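Local coordinates for hypothetical protein TT0907 (Thermus thermophilus, PDB 1WDI) that probably transfers the ribosyl moiety of S-adenosylmethionine to preQ1-modified tRNA and isomerises it to give epoxyqueuosine, in the queuosine pathway, at residues Gly55-Phe60 with Glu249-Val254; Tyr289-Val294 with Ala313-Arg318. All coordinates share one frame; numbering follows the deposited sequence.

In the fold
Contact 1 closes first along the chain and contact 2 follows in series, their centres about 16 Å apart. Contact 1 joins two strands, 57-73 and 253-256, inside the large mixed sheet of this monomer. Strand 253-256 is in turn parallel to strand 296-300; contact 2 packs the loop leading into that next parallel strand, 289-294, against the end of helix 307-316. The contacts meet directly where V253 CB lies 3.5 Å from V293 O. Contact 1 brings together sequence nearly 190 residues apart, contact 2 sequence only 19 apart.

Contact 1: residues Gly55-Phe60 with Glu249-Val254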
loop_
_atom_site.group_PDB
_atom_site.type_symbol
_atom_site.label_atom_id
_atom_site.label_comp_id
_atom_site.label_asym_id
_atom_site.label_seq_id
_atom_site.Cartn_x
_atom_site.Cartn_y
_atom_site.Cartn_z
ATOM N N GLY A 55 11.282 8.354 -19.923
ATOM C CA GLY A 55 10.981 7.003 -20.352
ATOM C C GLY A 55 10.791 6.081 -19.164
ATOM O O GLY A 55 10.160 5.037 -19.296
ATOM N N ASP A 56 11.346 6.445 -18.009
ATOM C CA ASP A 56 11.159 5.624 -16.818
ATOM C C ASP A 56 9.659 5.582 -16.556
ATOM O O ASP A 56 8.949 6.558 -16.803
ATOM C CB ASP A 56 11.838 6.239 -15.587
ATOM C CG ASP A 56 13.323 5.931 -15.508
ATOM O OD1 ASP A 56 13.789 4.980 -16.168
ATOM O OD2 ASP A 56 14.021 6.637 -14.756
ATOM N N VAL A 57 9.175 4.448 -16.072
ATOM C CA VAL A 57 7.764 4.316 -15.756
ATOM C C VAL A 57 7.648 4.174 -14.245
ATOM O O VAL A 57 8.064 3.165 -13.667
ATOM C CB VAL A 57 7.133 3.079 -16.423
ATOM C CG1 VAL A 57 5.658 2.989 -16.045
ATOM C CG2 VAL A 57 7.287 3.169 -17.930
ATOM N N LEU A 58 7.091 5.201 -13.616
ATOM C CA LEU A 58 6.911 5.226 -12.172
ATOM C C LEU A 58 5.493 4.734 -11.872
ATOM O O LEU A 58 4.509 5.344 -12.295
ATOM C CB LEU A 58 7.114 6.658 -11.674
ATOM C CG LEU A 58 7.600 6.957 -10.255
ATOM C CD1 LEU A 58 8.831 6.131 -9.921
ATOM C CD2 LEU A 58 7.922 8.446 -10.156
ATOM N N VAL A 59 5.398 3.621 -11.153
ATOM C CA VAL A 59 4.106 3.032 -10.815
ATOM C C VAL A 59 3.797 3.180 -9.322
ATOM O O VAL A 59 4.582 2.749 -8.468
ATOM C CB VAL A 59 4.069 1.524 -11.203
ATOM C CG1 VAL A 59 2.684 0.945 -10.963
ATOM C CG2 VAL A 59 4.450 1.358 -12.664
ATOM N N PHE A 60 2.651 3.795 -9.030
ATOM C CA PHE A 60 2.186 4.029 -7.665
ATOM C C PHE A 60 0.933 3.215 -7.404
ATOM O O PHE A 60 0.350 2.623 -8.313
ATOM C CB PHE A 60 1.760 5.489 -7.441
ATOM C CG PHE A 60 2.803 6.510 -7.781
ATOM C CD1 PHE A 60 3.082 6.829 -9.107
ATOM C CD2 PHE A 60 3.461 7.200 -6.772
ATOM C CE1 PHE A 60 4.004 7.831 -9.420
ATOM C CE2 PHE A 60 4.391 8.205 -7.078
ATOM C CZ PHE A 60 4.656 8.517 -8.401
ATOM N N GLU A 249 10.536 -2.292 -24.636
ATOM C CA GLU A 249 11.445 -1.269 -25.141
ATOM C C GLU A 249 12.672 -1.050 -24.260
ATOM O O GLU A 249 13.439 -0.116 -24.480
ATOM C CB GLU A 249 10.696 0.053 -25.310
ATOM C CG GLU A 249 9.434 -0.072 -26.145
ATOM C CD GLU A 249 8.703 1.246 -26.302
ATOM O OE1 GLU A 249 8.735 2.067 -25.357
ATOM O OE2 GLU A 249 8.086 1.454 -27.366
ATOM N N GLY A 250 12.855 -1.906 -23.259
ATOM C CA GLY A 250 14.007 -1.767 -22.385
ATOM C C GLY A 250 13.978 -0.578 -21.435
ATOM O O GLY A 250 15.021 -0.178 -20.917
ATOM N N ARG A 251 12.798 -0.004 -21.206
ATOM C CA ARG A 251 12.673 1.130 -20.293
ATOM C C ARG A 251 12.387 0.640 -18.865
ATOM O O ARG A 251 11.746 -0.389 -18.669
ATOM C CB ARG A 251 11.575 2.081 -20.785
ATOM C CG ARG A 251 11.941 2.781 -22.105
ATOM C CD ARG A 251 10.925 3.854 -22.524
ATOM N NE ARG A 251 9.666 3.313 -23.036
ATOM C CZ ARG A 251 8.495 3.393 -22.409
ATOM N NH1 ARG A 251 8.398 3.991 -21.228
ATOM N NH2 ARG A 251 7.407 2.883 -22.972
ATOM N N ARG A 252 12.867 1.376 -17.871
ATOM C CA ARG A 252 12.695 0.974 -16.475
ATOM C C ARG A 252 11.313 1.143 -15.867
ATOM O O ARG A 252 10.649 2.162 -16.064
ATOM C CB ARG A 252 13.693 1.716 -15.583
ATOM C CG ARG A 252 15.143 1.539 -15.990
ATOM C CD ARG A 252 16.071 2.135 -14.951
ATOM N NE ARG A 252 15.897 3.582 -14.800
ATOM C CZ ARG A 252 16.684 4.348 -14.049
ATOM N NH1 ARG A 252 17.691 3.799 -13.381
ATOM N NH2 ARG A 252 16.476 5.660 -13.972
ATOM N N VAL A 253 10.890 0.124 -15.122
ATOM C CA VAL A 253 9.624 0.160 -14.411
ATOM C C VAL A 253 10.059 0.377 -12.964
ATOM O O VAL A 253 10.720 -0.479 -12.367
ATOM C CB VAL A 253 8.852 -1.169 -14.554
ATOM C CG1 VAL A 253 7.588 -1.134 -13.704
ATOM C CG2 VAL A 253 8.486 -1.394 -16.013
ATOM N N VAL A 254 9.716 1.541 -12.422
ATOM C CA VAL A 254 10.092 1.917 -11.064
ATOM C C VAL A 254 8.899 1.836 -10.127
ATOM O O VAL A 254 7.918 2.564 -10.281
ATOM C CB VAL A 254 10.665 3.359 -11.043
ATOM C CG1 VAL A 254 11.226 3.684 -9.664
ATOM C CG2 VAL A 254 11.754 3.495 -12.114
HETATM O O HOH W 1 14.003 3.877 -18.532
#
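The guanidinium of R252 meets the carboxylate of D56 at its edge, the two planes turned 37° from one another, and the guanidinium of R251 meets the carbonyl of G55 at its own edge. R252 grips D56 side-on: NE reaches D56 OD1 at 2.9 Å on an almost straight bond, while NH2 takes D56 OD2; both come from the syn side, tilted out of the carboxylate plane, NE more than NH2. The side chains run alongside each other, and R252 bends at chi3 (-63°) to bring both nitrogens round. D56 OD2 also accepts from R53 N, and a water joins D56 OD1 to R252 N, so both carboxylate oxygens have more than one partner. R251 NH1 donates to G55 O at 2.8 Å, in the carbonyl plane and on a lone pair; its NE and NH2 both hold E249 OE1, and E203 forms a further salt bridge with NH1.

Beyond the arginines the backbones start a parallel strand pair of the large mixed sheet, with R252-D56 at its loop end. V57 N binds R252 O, V254 N binds V57 O, and V59 N binds V254 O at 2.9 Å. On one face L58 CD1 presses on V254 CG1 at 3.4 Å, tighter than usual; on the other, V59 CG2 touches V253 CG1 at 4.1 Å.

G250 is the C-prime residue of a Schellman motif ending helix 237-248, whose A246 and V243 pack on V57 and V253. Strand 203-211 flanks 57-73 on its other edge, and L197 of helix 191-199 lies against L58.

Contact 2: residues Tyr289-Val294 with Ala313-Arg318; sequences YTFKVV and AAFLGR
F291 and F315 meet as a T-shaped pair, with the edge of F315 directed at the face of F291, the planes 89° apart and the ring centroids 4.9 Å from each other. The CD1 corner of F315 does the touching: it stands over the centre of the F291 ring and lies 3.6 Å from F291 CD1. Over the opposite face of F291 comes Y289 CD2, which leaves that ring sandwiched between an aromatic edge and a tyrosine carbon. At the rim of F291, close to the ring plane, CE1 is 3.5 Å from the backbone O of A314. With CG anti to the backbone N (chi1 -168°), the F315 ring is directed at F291, and the next atom along the same edge, CE1, meets V294, 3.5 Å from V294 O and 3.9 Å from V294 CG1.

Towards Y289 the fit is looser. Y289 CB and A314 CB are 4.1 Å apart, and a water fills in between the backbones, accepting from Y289 N and within 2.8 Å of A314 O. T290 and K292, on the exposed side of the loop, stay clear of the helix.

With F291 cut back to an alanine, the F315 edge would probably lose the face it points at, a gap would open beside A314, and the Y289 ring would be freer to turn.

V261 and E265 of helix 258-266 touch F291, and R34 makes a cation-pi contact with F315. This is aromatic packing of a connecting loop on the last turn of helix 307-316; the helix gives way at G317, the positive-phi residue just after it, which is also the N-cap of helix 318-330.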
loop_
_atom_site.group_PDB
_atom_site.type_symbol
_atom_site.label_atom_id
_atom_site.label_comp_id
_atom_site.label_asym_id
_atom_site.label_seq_id
_atom_site.Cartn_x
_atom_site.Cartn_y
_atom_site.Cartn_z
ATOM N N TYR A 289 14.543 -14.557 -4.896
ATOM C CA TYR A 289 13.404 -14.227 -5.735
ATOM C C TYR A 289 13.863 -13.406 -6.928
ATOM O O TYR A 289 14.621 -12.445 -6.774
ATOM C CB TYR A 289 12.354 -13.438 -4.943
ATOM C CG TYR A 289 11.082 -13.191 -5.733
ATOM C CD1 TYR A 289 10.106 -14.186 -5.853
ATOM C CD2 TYR A 289 10.886 -11.993 -6.416
ATOM C CE1 TYR A 289 8.969 -13.989 -6.641
ATOM C CE2 TYR A 289 9.761 -11.787 -7.205
ATOM C CZ TYR A 289 8.808 -12.788 -7.317
ATOM O OH TYR A 289 7.709 -12.589 -8.120
ATOM N N THR A 290 13.418 -13.792 -8.121
ATOM C CA THR A 290 13.779 -13.070 -9.329
ATOM C C THR A 290 12.605 -12.184 -9.734
ATOM O O THR A 290 11.504 -12.673 -9.992
ATOM C CB THR A 290 14.111 -14.033 -10.486
ATOM O OG1 THR A 290 15.238 -14.842 -10.125
ATOM C CG2 THR A 290 14.447 -13.249 -11.757
ATOM N N PHE A 291 12.836 -10.877 -9.769
ATOM C CA PHE A 291 11.782 -9.947 -10.143
ATOM C C PHE A 291 11.613 -9.948 -11.652
ATOM O O PHE A 291 12.586 -9.850 -12.393
ATOM C CB PHE A 291 12.102 -8.542 -9.615
ATOM C CG PHE A 291 12.096 -8.463 -8.118
ATOM C CD1 PHE A 291 13.152 -9.002 -7.374
ATOM C CD2 PHE A 291 10.987 -7.963 -7.442
ATOM C CE1 PHE A 291 13.094 -9.049 -5.985
ATOM C CE2 PHE A 291 10.917 -8.004 -6.052
ATOM C CZ PHE A 291 11.975 -8.554 -5.319
ATOM N N LYS A 292 10.367 -10.082 -12.094
ATOM C CA LYS A 292 10.043 -10.127 -13.512
ATOM C C LYS A 292 9.551 -8.789 -14.067
ATOM O O LYS A 292 9.516 -8.591 -15.283
ATOM C CB LYS A 292 8.973 -11.201 -13.753
ATOM C CG LYS A 292 9.451 -12.632 -13.494
ATOM C CD LYS A 292 10.510 -13.019 -14.515
ATOM C CE LYS A 292 11.001 -14.441 -14.330
ATOM N NZ LYS A 292 12.003 -14.782 -15.383
ATOM N N VAL A 293 9.178 -7.872 -13.186
ATOM C CA VAL A 293 8.670 -6.576 -13.626
ATOM C C VAL A 293 9.411 -5.369 -13.056
ATOM O O VAL A 293 9.818 -4.479 -13.798
ATOM C CB VAL A 293 7.177 -6.424 -13.259
ATOM C CG1 VAL A 293 6.621 -5.107 -13.825
ATOM C CG2 VAL A 293 6.393 -7.629 -13.786
ATOM N N VAL A 294 9.576 -5.343 -11.737
ATOM C CA VAL A 294 10.227 -4.225 -11.064
ATOM C C VAL A 294 11.724 -4.099 -11.338
ATOM O O VAL A 294 12.490 -5.027 -11.065
ATOM C CB VAL A 294 9.998 -4.320 -9.537
ATOM C CG1 VAL A 294 10.616 -3.112 -8.829
ATOM C CG2 VAL A 294 8.498 -4.417 -9.252
ATOM N N ALA A 313 15.241 -7.161 0.832
ATOM C CA ALA A 313 16.422 -8.024 0.800
ATOM C C ALA A 313 16.441 -8.873 -0.473
ATOM O O ALA A 313 17.501 -9.143 -1.040
ATOM C CB ALA A 313 16.449 -8.943 2.037
ATOM N N ALA A 314 15.268 -9.305 -0.914
ATOM C CA ALA A 314 15.176 -10.120 -2.122
ATOM C C ALA A 314 15.531 -9.297 -3.354
ATOM O O ALA A 314 16.080 -9.813 -4.325
ATOM C CB ALA A 314 13.759 -10.693 -2.267
ATOM N N PHE A 315 15.222 -8.008 -3.303
ATOM C CA PHE A 315 15.492 -7.118 -4.424
ATOM C C PHE A 315 16.934 -6.616 -4.445
ATOM O O PHE A 315 17.602 -6.650 -5.476
ATOM C CB PHE A 315 14.543 -5.919 -4.368
ATOM C CG PHE A 315 14.546 -5.093 -5.617
ATOM C CD1 PHE A 315 13.998 -5.592 -6.798
ATOM C CD2 PHE A 315 15.113 -3.823 -5.624
ATOM C CE1 PHE A 315 14.014 -4.840 -7.971
ATOM C CE2 PHE A 315 15.135 -3.062 -6.795
ATOM C CZ PHE A 315 14.585 -3.571 -7.967
ATOM N N LEU A 316 17.416 -6.166 -3.293
ATOM C CA LEU A 316 18.769 -5.622 -3.184
ATOM C C LEU A 316 19.863 -6.601 -2.749
ATOM O O LEU A 316 21.046 -6.349 -2.981
ATOM C CB LEU A 316 18.745 -4.434 -2.216
ATOM C CG LEU A 316 20.062 -3.765 -1.800
ATOM C CD1 LEU A 316 20.803 -3.265 -3.019
ATOM C CD2 LEU A 316 19.761 -2.622 -0.830
ATOM N N GLY A 317 19.467 -7.713 -2.132
ATOM C CA GLY A 317 20.433 -8.679 -1.628
ATOM C C GLY A 317 20.420 -8.541 -0.108
ATOM O O GLY A 317 20.481 -7.425 0.414
ATOM N N ARG A 318 20.351 -9.657 0.612
ATOM C CA ARG A 318 20.286 -9.601 2.069
ATOM C C ARG A 318 21.448 -8.882 2.754
ATOM O O ARG A 318 21.226 -7.976 3.557
ATOM C CB ARG A 318 20.135 -11.014 2.653
ATOM C CG ARG A 318 19.941 -11.027 4.168
ATOM C CD ARG A 318 19.622 -12.424 4.716
ATOM N NE ARG A 318 20.624 -13.420 4.340
ATOM C CZ ARG A 318 20.558 -14.182 3.250
ATOM N NH1 ARG A 318 19.528 -14.076 2.414
ATOM N NH2 ARG A 318 21.530 -15.049 2.986
HETATM O O HOH W 2 16.599 -12.586 -4.113
#